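Local atomic coordinates of glutathione transferase lambda1 (Populus trichocarpa, PDB entry 4PQH), a protein that binds glutathione and probably acts as a Lambda-class glutathione transferase with thiol-transferase activity, consistent with a role in detoxification. Residues G26-Y34 with K54-L62; G105-P113 with L165-I173. One frame throughout, in Å; residues are numbered along the deposited sequence. Where two conformers were deposited one is given.

Contact 1: residues G26-Y34 with K54-L62. With GSH (glutathione), chain C.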
loop_
_atom_site.group_PDB
_atom_site.type_symbol
_atom_site.label_atom_id
_atom_site.label_comp_id
_atom_site.label_asym_id
_atom_site.label_seq_id
_atom_site.Cartn_x
_atom_site.Cartn_y
_atom_site.Cartn_z
ATOM N N GLY A 26 -19.144 -11.806 -11.134
ATOM C CA GLY A 26 -19.507 -11.915 -9.735
ATOM C C GLY A 26 -18.328 -12.153 -8.811
ATOM O O GLY A 26 -18.435 -11.965 -7.602
ATOM N N THR A 27 -17.206 -12.580 -9.379
ATOM C CA THR A 27 -15.975 -12.755 -8.616
ATOM C C THR A 27 -15.317 -11.402 -8.379
ATOM O O THR A 27 -15.282 -10.557 -9.278
ATOM C CB THR A 27 -14.977 -13.674 -9.364
ATOM O OG1 THR A 27 -15.470 -15.019 -9.364
ATOM C CG2 THR A 27 -13.604 -13.656 -8.702
ATOM N N THR A 28 -14.807 -11.191 -7.170
ATOM C CA THR A 28 -14.054 -9.982 -6.865
ATOM C C THR A 28 -12.592 -10.160 -7.278
ATOM O O THR A 28 -11.943 -11.134 -6.894
ATOM C CB THR A 28 -14.163 -9.622 -5.375
ATOM O OG1 THR A 28 -15.545 -9.423 -5.045
ATOM C CG2 THR A 28 -13.387 -8.352 -5.070
ATOM N N ARG A 29 -12.085 -9.231 -8.085
ATOM C CA ARG A 29 -10.708 -9.299 -8.559
ATOM C C ARG A 29 -9.944 -8.032 -8.225
ATOM O O ARG A 29 -10.442 -6.925 -8.429
ATOM C CB ARG A 29 -10.674 -9.535 -10.069
ATOM C CG ARG A 29 -11.268 -10.861 -10.484
ATOM C CD ARG A 29 -11.240 -11.060 -11.990
ATOM N NE ARG A 29 -11.784 -12.370 -12.328
ATOM C CZ ARG A 29 -13.081 -12.631 -12.433
ATOM N NH1 ARG A 29 -13.977 -11.668 -12.237
ATOM N NH2 ARG A 29 -13.487 -13.855 -12.731
ATOM N N LEU A 30 -8.730 -8.205 -7.709
ATOM C CA LEU A 30 -7.838 -7.095 -7.436
ATOM C C LEU A 30 -6.700 -7.136 -8.448
ATOM O O LEU A 30 -5.862 -8.040 -8.421
ATOM C CB LEU A 30 -7.290 -7.199 -6.017
ATOM C CG LEU A 30 -6.184 -6.213 -5.645
ATOM C CD1 LEU A 30 -6.660 -4.774 -5.777
ATOM C CD2 LEU A 30 -5.660 -6.492 -4.246
ATOM N N TYR A 31 -6.677 -6.163 -9.353
ATOM C CA TYR A 31 -5.652 -6.129 -10.391
ATOM C C TYR A 31 -4.421 -5.412 -9.873
ATOM O O TYR A 31 -4.501 -4.275 -9.405
ATOM C CB TYR A 31 -6.179 -5.465 -11.664
ATOM C CG TYR A 31 -7.320 -6.235 -12.285
ATOM C CD1 TYR A 31 -8.621 -6.084 -11.815
ATOM C CD2 TYR A 31 -7.100 -7.135 -13.323
ATOM C CE1 TYR A 31 -9.664 -6.792 -12.356
ATOM C CE2 TYR A 31 -8.155 -7.853 -13.882
ATOM C CZ TYR A 31 -9.435 -7.670 -13.392
ATOM O OH TYR A 31 -10.496 -8.371 -13.919
ATOM N N ILE A 32 -3.283 -6.097 -9.935
ATOM C CA ILE A 32 -2.052 -5.585 -9.367
ATOM C C ILE A 32 -0.871 -5.819 -10.296
ATOM O O ILE A 32 -0.969 -6.517 -11.305
ATOM C CB ILE A 32 -1.706 -6.274 -8.014
ATOM C CG1 ILE A 32 -1.341 -7.746 -8.236
ATOM C CG2 ILE A 32 -2.848 -6.159 -7.013
ATOM C CD1 ILE A 32 -0.771 -8.424 -6.995
ATOM N N SER A 33 0.244 -5.204 -9.937
ATOM C CA SER A 33 1.554 -5.638 -10.381
ATOM C C SER A 33 2.246 -6.073 -9.105
ATOM O O SER A 33 2.109 -5.404 -8.080
ATOM C CB SER A 33 2.317 -4.485 -11.031
ATOM O OG SER A 33 3.703 -4.762 -11.091
ATOM N N TYR A 34 2.963 -7.193 -9.148
ATOM C CA TYR A 34 3.599 -7.730 -7.942
ATOM C C TYR A 34 4.606 -6.776 -7.292
ATOM O O TYR A 34 4.909 -6.906 -6.103
ATOM C CB TYR A 34 4.266 -9.081 -8.226
ATOM C CG TYR A 34 3.332 -10.275 -8.191
ATOM C CD1 TYR A 34 2.485 -10.500 -7.110
ATOM C CD2 TYR A 34 3.298 -11.181 -9.243
ATOM C CE1 TYR A 34 1.639 -11.595 -7.081
ATOM C CE2 TYR A 34 2.453 -12.274 -9.225
ATOM C CZ TYR A 34 1.626 -12.477 -8.140
ATOM O OH TYR A 34 0.790 -13.568 -8.126
ATOM N N LYS A 54 -11.696 -14.352 -0.826
ATOM C CA LYS A 54 -12.782 -13.508 -1.309
ATOM C C LYS A 54 -12.331 -12.627 -2.470
ATOM O O LYS A 54 -13.113 -12.314 -3.367
ATOM C CB LYS A 54 -13.303 -12.630 -0.168
ATOM C CG LYS A 54 -14.441 -11.699 -0.552
ATOM C CD LYS A 54 -15.704 -12.472 -0.891
ATOM C CE LYS A 54 -16.866 -11.528 -1.150
ATOM N NZ LYS A 54 -17.105 -10.617 0.001
ATOM N N ILE A 55 -11.064 -12.230 -2.444
ATOM C CA ILE A 55 -10.524 -11.322 -3.449
ATOM C C ILE A 55 -9.417 -12.010 -4.228
ATOM O O ILE A 55 -8.366 -12.340 -3.680
ATOM C CB ILE A 55 -9.995 -10.032 -2.792
ATOM C CG1 ILE A 55 -11.137 -9.316 -2.050
ATOM C CG2 ILE A 55 -9.324 -9.139 -3.831
ATOM C CD1 ILE A 55 -10.698 -8.129 -1.227
ATOM N N LYS A 56 -9.667 -12.240 -5.513
ATOM C CA LYS A 56 -8.696 -12.917 -6.357
ATOM C C LYS A 56 -7.655 -11.935 -6.882
ATOM O O LYS A 56 -8.002 -10.862 -7.382
ATOM C CB LYS A 56 -9.398 -13.605 -7.525
ATOM C CG LYS A 56 -8.456 -14.346 -8.463
ATOM C CD LYS A 56 -9.213 -14.923 -9.647
ATOM C CE LYS A 56 -8.938 -16.408 -9.810
ATOM N NZ LYS A 56 -9.786 -17.020 -10.873
ATOM N N LEU A 57 -6.382 -12.296 -6.747
ATOM C CA LEU A 57 -5.300 -11.494 -7.309
ATOM C C LEU A 57 -5.191 -11.718 -8.812
ATOM O O LEU A 57 -5.180 -12.856 -9.275
ATOM C CB LEU A 57 -3.969 -11.848 -6.653
ATOM C CG LEU A 57 -3.829 -11.580 -5.155
ATOM C CD1 LEU A 57 -2.417 -11.919 -4.723
ATOM C CD2 LEU A 57 -4.159 -10.135 -4.826
ATOM N N VAL A 58 -5.125 -10.627 -9.566
ATOM C CA VAL A 58 -4.836 -10.699 -10.995
ATOM C C VAL A 58 -3.608 -9.845 -11.289
ATOM O O VAL A 58 -3.715 -8.632 -11.499
ATOM C CB VAL A 58 -6.022 -10.234 -11.865
ATOM C CG1 VAL A 58 -5.689 -10.400 -13.347
ATOM C CG2 VAL A 58 -7.272 -11.021 -11.526
ATOM N N PRO A 59 -2.426 -10.470 -11.270
ATOM C CA PRO A 59 -1.190 -9.726 -11.523
ATOM C C PRO A 59 -0.919 -9.574 -13.009
ATOM O O PRO A 59 -1.056 -10.532 -13.775
ATOM C CB PRO A 59 -0.119 -10.590 -10.860
ATOM C CG PRO A 59 -0.676 -11.978 -10.906
ATOM C CD PRO A 59 -2.172 -11.870 -10.881
ATOM N N ILE A 60 -0.544 -8.364 -13.404
ATOM C CA ILE A 60 -0.186 -8.101 -14.787
ATOM C C ILE A 60 1.234 -7.559 -14.856
ATOM O O ILE A 60 1.778 -7.061 -13.867
ATOM C CB ILE A 60 -1.191 -7.140 -15.478
ATOM C CG1 ILE A 60 -1.133 -5.740 -14.859
ATOM C CG2 ILE A 60 -2.610 -7.708 -15.431
ATOM C CD1 ILE A 60 -2.007 -4.723 -15.579
ATOM N N ASP A 61 1.835 -7.678 -16.036
ATOM C CA ASP A 61 3.196 -7.228 -16.291
ATOM C C ASP A 61 3.080 -5.863 -16.944
ATOM O O ASP A 61 2.638 -5.768 -18.075
ATOM C CB ASP A 61 3.854 -8.217 -17.256
ATOM C CG ASP A 61 5.309 -7.892 -17.558
ATOM O OD1 ASP A 61 5.761 -6.755 -17.306
ATOM O OD2 ASP A 61 6.004 -8.793 -18.071
ATOM N N LEU A 62 3.463 -4.802 -16.244
ATOM C CA LEU A 62 3.282 -3.453 -16.787
ATOM C C LEU A 62 4.170 -3.121 -17.992
ATOM O O LEU A 62 3.892 -2.172 -18.721
ATOM C CB LEU A 62 3.465 -2.397 -15.697
ATOM C CG LEU A 62 2.520 -2.485 -14.495
ATOM C CD1 LEU A 62 2.845 -1.368 -13.529
ATOM C CD2 LEU A 62 1.067 -2.413 -14.928
HETATM N N1 GSH C . -2.604 7.327 -7.863
HETATM C CA1 GSH C . -2.571 5.927 -8.241
HETATM C C1 GSH C . -2.912 5.135 -7.013
HETATM O O11 GSH C . -2.727 5.652 -5.890
HETATM O O12 GSH C . -3.391 3.990 -7.114
HETATM C CB1 GSH C . -1.186 5.546 -8.770
HETATM C CG1 GSH C . -1.153 4.169 -9.432
HETATM C CD1 GSH C . 0.149 3.994 -10.184
HETATM O OE1 GSH C . 0.964 5.120 -10.415
HETATM N N2 GSH C . 0.485 2.775 -10.611
HETATM C CA2 GSH C . 1.599 2.649 -11.544
HETATM C C2 GSH C . 1.138 2.184 -12.890
HETATM O O2 GSH C . -0.001 1.374 -13.005
HETATM C CB2 GSH C . 2.641 1.655 -11.054
HETATM S SG2 GSH C . 3.667 2.258 -9.688
HETATM N N3 GSH C . 1.844 2.556 -13.954
HETATM C CA3 GSH C . 1.470 2.057 -15.264
HETATM C C3 GSH C . 1.222 3.180 -16.239
HETATM O O31 GSH C . 1.007 2.930 -17.445
HETATM O O32 GSH C . 1.216 4.370 -15.855
HETATM O O HOH W 1 -15.078 -13.211 -5.134
HETATM O O HOH W 2 -9.981 -14.408 -13.054
HETATM O O HOH W 3 4.902 -5.020 -13.797
HETATM O O HOH W 4 3.004 -8.450 -11.753
#

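Contact 2: residues G105-P113 with L165-I173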
loop_
_atom_site.group_PDB
_atom_site.type_symbol
_atom_site.label_atom_id
_atom_site.label_comp_id
_atom_site.label_asym_id
_atom_site.label_seq_id
_atom_site.Cartn_x
_atom_site.Cartn_y
_atom_site.Cartn_z
ATOM N N GLY A 105 -13.956 -9.097 8.131
ATOM C CA GLY A 105 -12.616 -9.090 8.680
ATOM C C GLY A 105 -12.477 -7.947 9.661
ATOM O O GLY A 105 -13.367 -7.105 9.758
ATOM N N PRO A 106 -11.364 -7.912 10.405
ATOM C CA PRO A 106 -11.158 -6.848 11.393
ATOM C C PRO A 106 -11.184 -5.458 10.774
ATOM O O PRO A 106 -10.678 -5.252 9.666
ATOM C CB PRO A 106 -9.768 -7.151 11.964
ATOM C CG PRO A 106 -9.124 -8.046 10.970
ATOM C CD PRO A 106 -10.244 -8.859 10.378
ATOM N N SER A 107 -11.786 -4.508 11.475
ATOM C CA SER A 107 -11.794 -3.123 11.023
ATOM C C SER A 107 -10.401 -2.537 11.102
ATOM O O SER A 107 -9.722 -2.672 12.124
ATOM C CB SER A 107 -12.728 -2.277 11.891
ATOM O OG SER A 107 -12.592 -0.898 11.565
ATOM N N LEU A 108 -9.986 -1.864 10.031
ATOM C CA LEU A 108 -8.673 -1.231 9.997
ATOM C C LEU A 108 -8.750 0.294 10.089
ATOM O O LEU A 108 -7.843 1.001 9.651
ATOM C CB LEU A 108 -7.918 -1.667 8.736
ATOM C CG LEU A 108 -7.731 -3.183 8.620
ATOM C CD1 LEU A 108 -7.138 -3.534 7.264
ATOM C CD2 LEU A 108 -6.852 -3.723 9.735
ATOM N N PHE A 109 -9.833 0.813 10.654
ATOM C CA PHE A 109 -9.940 2.259 10.824
ATOM C C PHE A 109 -10.712 2.556 12.108
ATOM O O PHE A 109 -11.805 2.019 12.313
ATOM C CB PHE A 109 -10.608 2.898 9.603
ATOM C CG PHE A 109 -10.153 4.310 9.327
ATOM C CD1 PHE A 109 -8.820 4.579 9.036
ATOM C CD2 PHE A 109 -11.048 5.359 9.349
ATOM C CE1 PHE A 109 -8.393 5.873 8.771
ATOM C CE2 PHE A 109 -10.630 6.654 9.089
ATOM C CZ PHE A 109 -9.300 6.912 8.796
ATOM N N PRO A 110 -10.147 3.406 12.979
ATOM C CA PRO A 110 -10.747 3.660 14.294
ATOM C C PRO A 110 -11.962 4.556 14.211
ATOM O O PRO A 110 -12.124 5.295 13.241
ATOM C CB PRO A 110 -9.640 4.394 15.045
ATOM C CG PRO A 110 -8.892 5.121 13.968
ATOM C CD PRO A 110 -8.918 4.194 12.769
ATOM N N ASP A 111 -12.788 4.495 15.247
ATOM C CA ASP A 111 -13.990 5.308 15.338
ATOM C C ASP A 111 -13.741 6.690 15.924
ATOM O O ASP A 111 -14.517 7.617 15.689
ATOM C CB ASP A 111 -15.049 4.589 16.192
ATOM C CG ASP A 111 -14.713 4.582 17.701
ATOM O OD1 ASP A 111 -13.692 3.976 18.103
ATOM O OD2 ASP A 111 -15.495 5.153 18.506
ATOM N N ASP A 112 -12.673 6.824 16.700
ATOM C CA ASP A 112 -12.398 8.060 17.415
ATOM C C ASP A 112 -12.205 9.202 16.431
ATOM O O ASP A 112 -11.321 9.142 15.578
ATOM C CB ASP A 112 -11.153 7.910 18.280
ATOM C CG ASP A 112 -10.817 9.173 19.035
ATOM O OD1 ASP A 112 -11.586 9.544 19.946
ATOM O OD2 ASP A 112 -9.783 9.796 18.721
ATOM N N PRO A 113 -13.045 10.241 16.538
ATOM C CA PRO A 113 -12.956 11.368 15.604
ATOM C C PRO A 113 -11.577 12.027 15.565
ATOM O O PRO A 113 -11.143 12.434 14.493
ATOM C CB PRO A 113 -14.012 12.339 16.137
ATOM C CG PRO A 113 -15.016 11.456 16.794
ATOM C CD PRO A 113 -14.216 10.351 17.430
ATOM N N LEU A 165 -1.988 5.647 14.358
ATOM C CA LEU A 165 -3.162 5.990 15.156
ATOM C C LEU A 165 -3.183 5.205 16.459
ATOM O O LEU A 165 -4.241 4.956 17.022
ATOM C CB LEU A 165 -4.441 5.732 14.363
ATOM C CG LEU A 165 -4.443 6.353 12.964
ATOM C CD1 LEU A 165 -5.777 6.047 12.317
ATOM C CD2 LEU A 165 -4.173 7.858 13.011
ATOM N N GLY A 166 -2.006 4.835 16.946
ATOM C CA GLY A 166 -1.900 3.985 18.121
ATOM C C GLY A 166 -2.019 2.534 17.694
ATOM O O GLY A 166 -1.025 1.856 17.431
ATOM N N GLN A 167 -3.247 2.050 17.601
ATOM C CA GLN A 167 -3.425 0.706 17.088
ATOM C C GLN A 167 -3.369 0.697 15.556
ATOM O O GLN A 167 -3.570 1.726 14.885
ATOM C CB GLN A 167 -4.698 0.059 17.641
ATOM C CG GLN A 167 -4.623 -0.296 19.146
ATOM C CD GLN A 167 -3.613 -1.401 19.453
ATOM O OE1 GLN A 167 -3.840 -2.570 19.144
ATOM N NE2 GLN A 167 -2.501 -1.032 20.076
ATOM N N PHE A 168 -3.031 -0.467 15.017
ATOM C CA PHE A 168 -2.833 -0.684 13.582
ATOM C C PHE A 168 -4.021 -0.209 12.737
ATOM O O PHE A 168 -5.185 -0.429 13.092
ATOM C CB PHE A 168 -2.585 -2.179 13.366
ATOM C CG PHE A 168 -2.219 -2.552 11.963
ATOM C CD1 PHE A 168 -0.956 -2.290 11.469
ATOM C CD2 PHE A 168 -3.123 -3.229 11.160
ATOM C CE1 PHE A 168 -0.621 -2.641 10.169
ATOM C CE2 PHE A 168 -2.781 -3.608 9.865
ATOM C CZ PHE A 168 -1.522 -3.315 9.377
ATOM N N SER A 169 -3.729 0.445 11.610
ATOM C CA SER A 169 -4.784 0.976 10.753
ATOM C C SER A 169 -4.357 1.097 9.306
ATOM O O SER A 169 -3.205 0.841 8.943
ATOM C CB SER A 169 -5.212 2.365 11.235
ATOM O OG SER A 169 -4.280 3.364 10.815
ATOM N N LEU A 170 -5.301 1.530 8.489
ATOM C CA LEU A 170 -5.048 1.815 7.084
ATOM C C LEU A 170 -3.920 2.799 6.875
ATOM O O LEU A 170 -3.306 2.796 5.810
ATOM C CB LEU A 170 -6.300 2.375 6.423
ATOM C CG LEU A 170 -7.495 1.434 6.344
ATOM C CD1 LEU A 170 -8.684 2.183 5.787
ATOM C CD2 LEU A 170 -7.170 0.193 5.508
ATOM N N VAL A 171 -3.654 3.660 7.853
ATOM C CA VAL A 171 -2.576 4.634 7.684
ATOM C C VAL A 171 -1.223 3.928 7.614
ATOM O O VAL A 171 -0.366 4.267 6.789
ATOM C CB VAL A 171 -2.548 5.707 8.803
ATOM C CG1 VAL A 171 -1.451 6.736 8.519
ATOM C CG2 VAL A 171 -3.892 6.399 8.930
ATOM N N ASP A 172 -1.026 2.936 8.474
ATOM C CA ASP A 172 0.216 2.172 8.447
ATOM C C ASP A 172 0.346 1.428 7.122
ATOM O O ASP A 172 1.412 1.405 6.505
ATOM C CB ASP A 172 0.259 1.202 9.628
ATOM C CG ASP A 172 -0.060 1.891 10.916
ATOM O OD1 ASP A 172 0.765 2.706 11.370
ATOM O OD2 ASP A 172 -1.173 1.660 11.432
ATOM N N ILE A 173 -0.756 0.842 6.682
ATOM C CA ILE A 173 -0.798 0.140 5.409
ATOM C C ILE A 173 -0.454 1.059 4.216
ATOM O O ILE A 173 0.257 0.662 3.290
ATOM C CB ILE A 173 -2.163 -0.516 5.217
ATOM C CG1 ILE A 173 -2.350 -1.606 6.279
ATOM C CG2 ILE A 173 -2.293 -1.099 3.826
ATOM C CD1 ILE A 173 -3.747 -2.207 6.308
#

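Contact 1: residues G26-Y34 with K54-L62
Leu30 and Leu57 run alongside each other in the same direction where strands 28-32 and 55-59 pair in parallel as the two strands of the beta-alpha-beta unit that opens the thioredoxin-like domain. Leu30 CD2 meets Leu57 CD2 at 4.0 Å, on the sheet face covered by helix 37-48; Leu30 presents its CB to Ile55 CG2 on the same face. The backbones are joined by a ladder of five hydrogen bonds: Lys56 N to Thr28 O, Leu30 N to Lys56 O, Val58 N to Leu30 O, Ile32 N to Val58 O and Ile60 N to Ile32 O.

The opposite face belongs to Tyr31, Val58 and Arg29. Val58 has CG1 anti to its backbone N (chi1 -177°), which sets CG1 3.6 Å from Tyr31 CD2 and turns CG2 across the extended arginine chain, 4.0 Å from Arg29 CB. Tyr31 OH bonds to Glu83 in strand 81-84, and Arg29 forms salt bridges with Asp25 and Glu83. In the conformer given, Thr27 CG2 sits over the centre of the guanidinium face, while a water in its plane accepts a hydrogen bond from Arg29 NE.

Farther on, the ring of Tyr34 lies against Pro59, whose CB stands over the ring face in a CH-pi contact, 3.8 Å from the centroid. A serine in place of Tyr34 would probably uncover that side of Pro59 and leave Pro11 O, which receives the phenol OH, without this partner. One water joins Tyr34 N to Ile60 O. Further along, Ser33 CB packs on Leu62 CG, and Leu62 turns CD1 to the bound glutathione, 3.9 Å from its cysteinyl CB2.

Contact 2: residues G105-P113 with L165-I173
Leu108 packs on Leu170 and can be traced outward from its backbone. Leu108 CB rests on Leu170 CD2 at 3.8 Å, the two side chains set roughly perpendicular. CG lies anti to the carbonyl carbon (chi1 -58°), and the fork there sends the methyls to different partners: Leu108 CD1 reaches Ile173 CD1 at 3.8 Å, one turn further along the helix, and CD2 comes up to the edge of the Phe168 ring, near its plane, 4.0 Å from CD2 of that ring.

The backbone is fixed as well. Leu108 O accepts a hydrogen bond from Leu170 N, 2.8 Å long and in the carbonyl plane, so a first-turn amide of helix 170-190 is satisfied by the loop. The adjoining amides are held by a capping box: Ser169 OG, the N-cap, accepts from Val171 N, and Ser169 N returns a bond to Asp172 OD2. This Ser-x-x-Asp box is a well-known feature of the GST helical domain. Asp172 OD1 also accepts from Phe164 N and Trp204 NE1, tying the box to the preceding loop and to helix 199-208.

On the other flank Phe109 CD1 meets Leu170 CD1, while Pro110 CG lies 3.6 Å from Leu165 CD1. Leu108 and Phe109 thus pack on the first turn, Pro110 on the loop leading into it.

Around this joint, helix 92-102 packs on Leu170 through Ile96, Lys97 and Asp100, and Asp100 also takes the Leu108 amide. Helix 113-137 supports Phe109 through Ala119 and Phe123. Cys48 of helix 37-48 touches both Leu108 and Phe168, and Ile44 and Thr45 meet Ile173, placing the contact between the thioredoxin-like domain and the helical domain.

From the N terminus, the chain runs through strand 28-32, crosses over by helix 37-48 and returns along strand 55-59, where contact 1 closes a short loop. Helix 67-73, the hairpin strands 81-84 and 87-90, and helix 92-102 follow before the linker 105-113, which opens contact 2. That second loop is longer, taking in helices 113-137 and 144-154 before 165-173 comes back to the linker. The two loops lie in series, neither nesting nor crossing, with contact centres about 24 Å apart. Contact 1 builds one edge of the N-terminal sheet, whereas contact 2 joins the interdomain linker to the helical domain. Helix 37-48 packs against both.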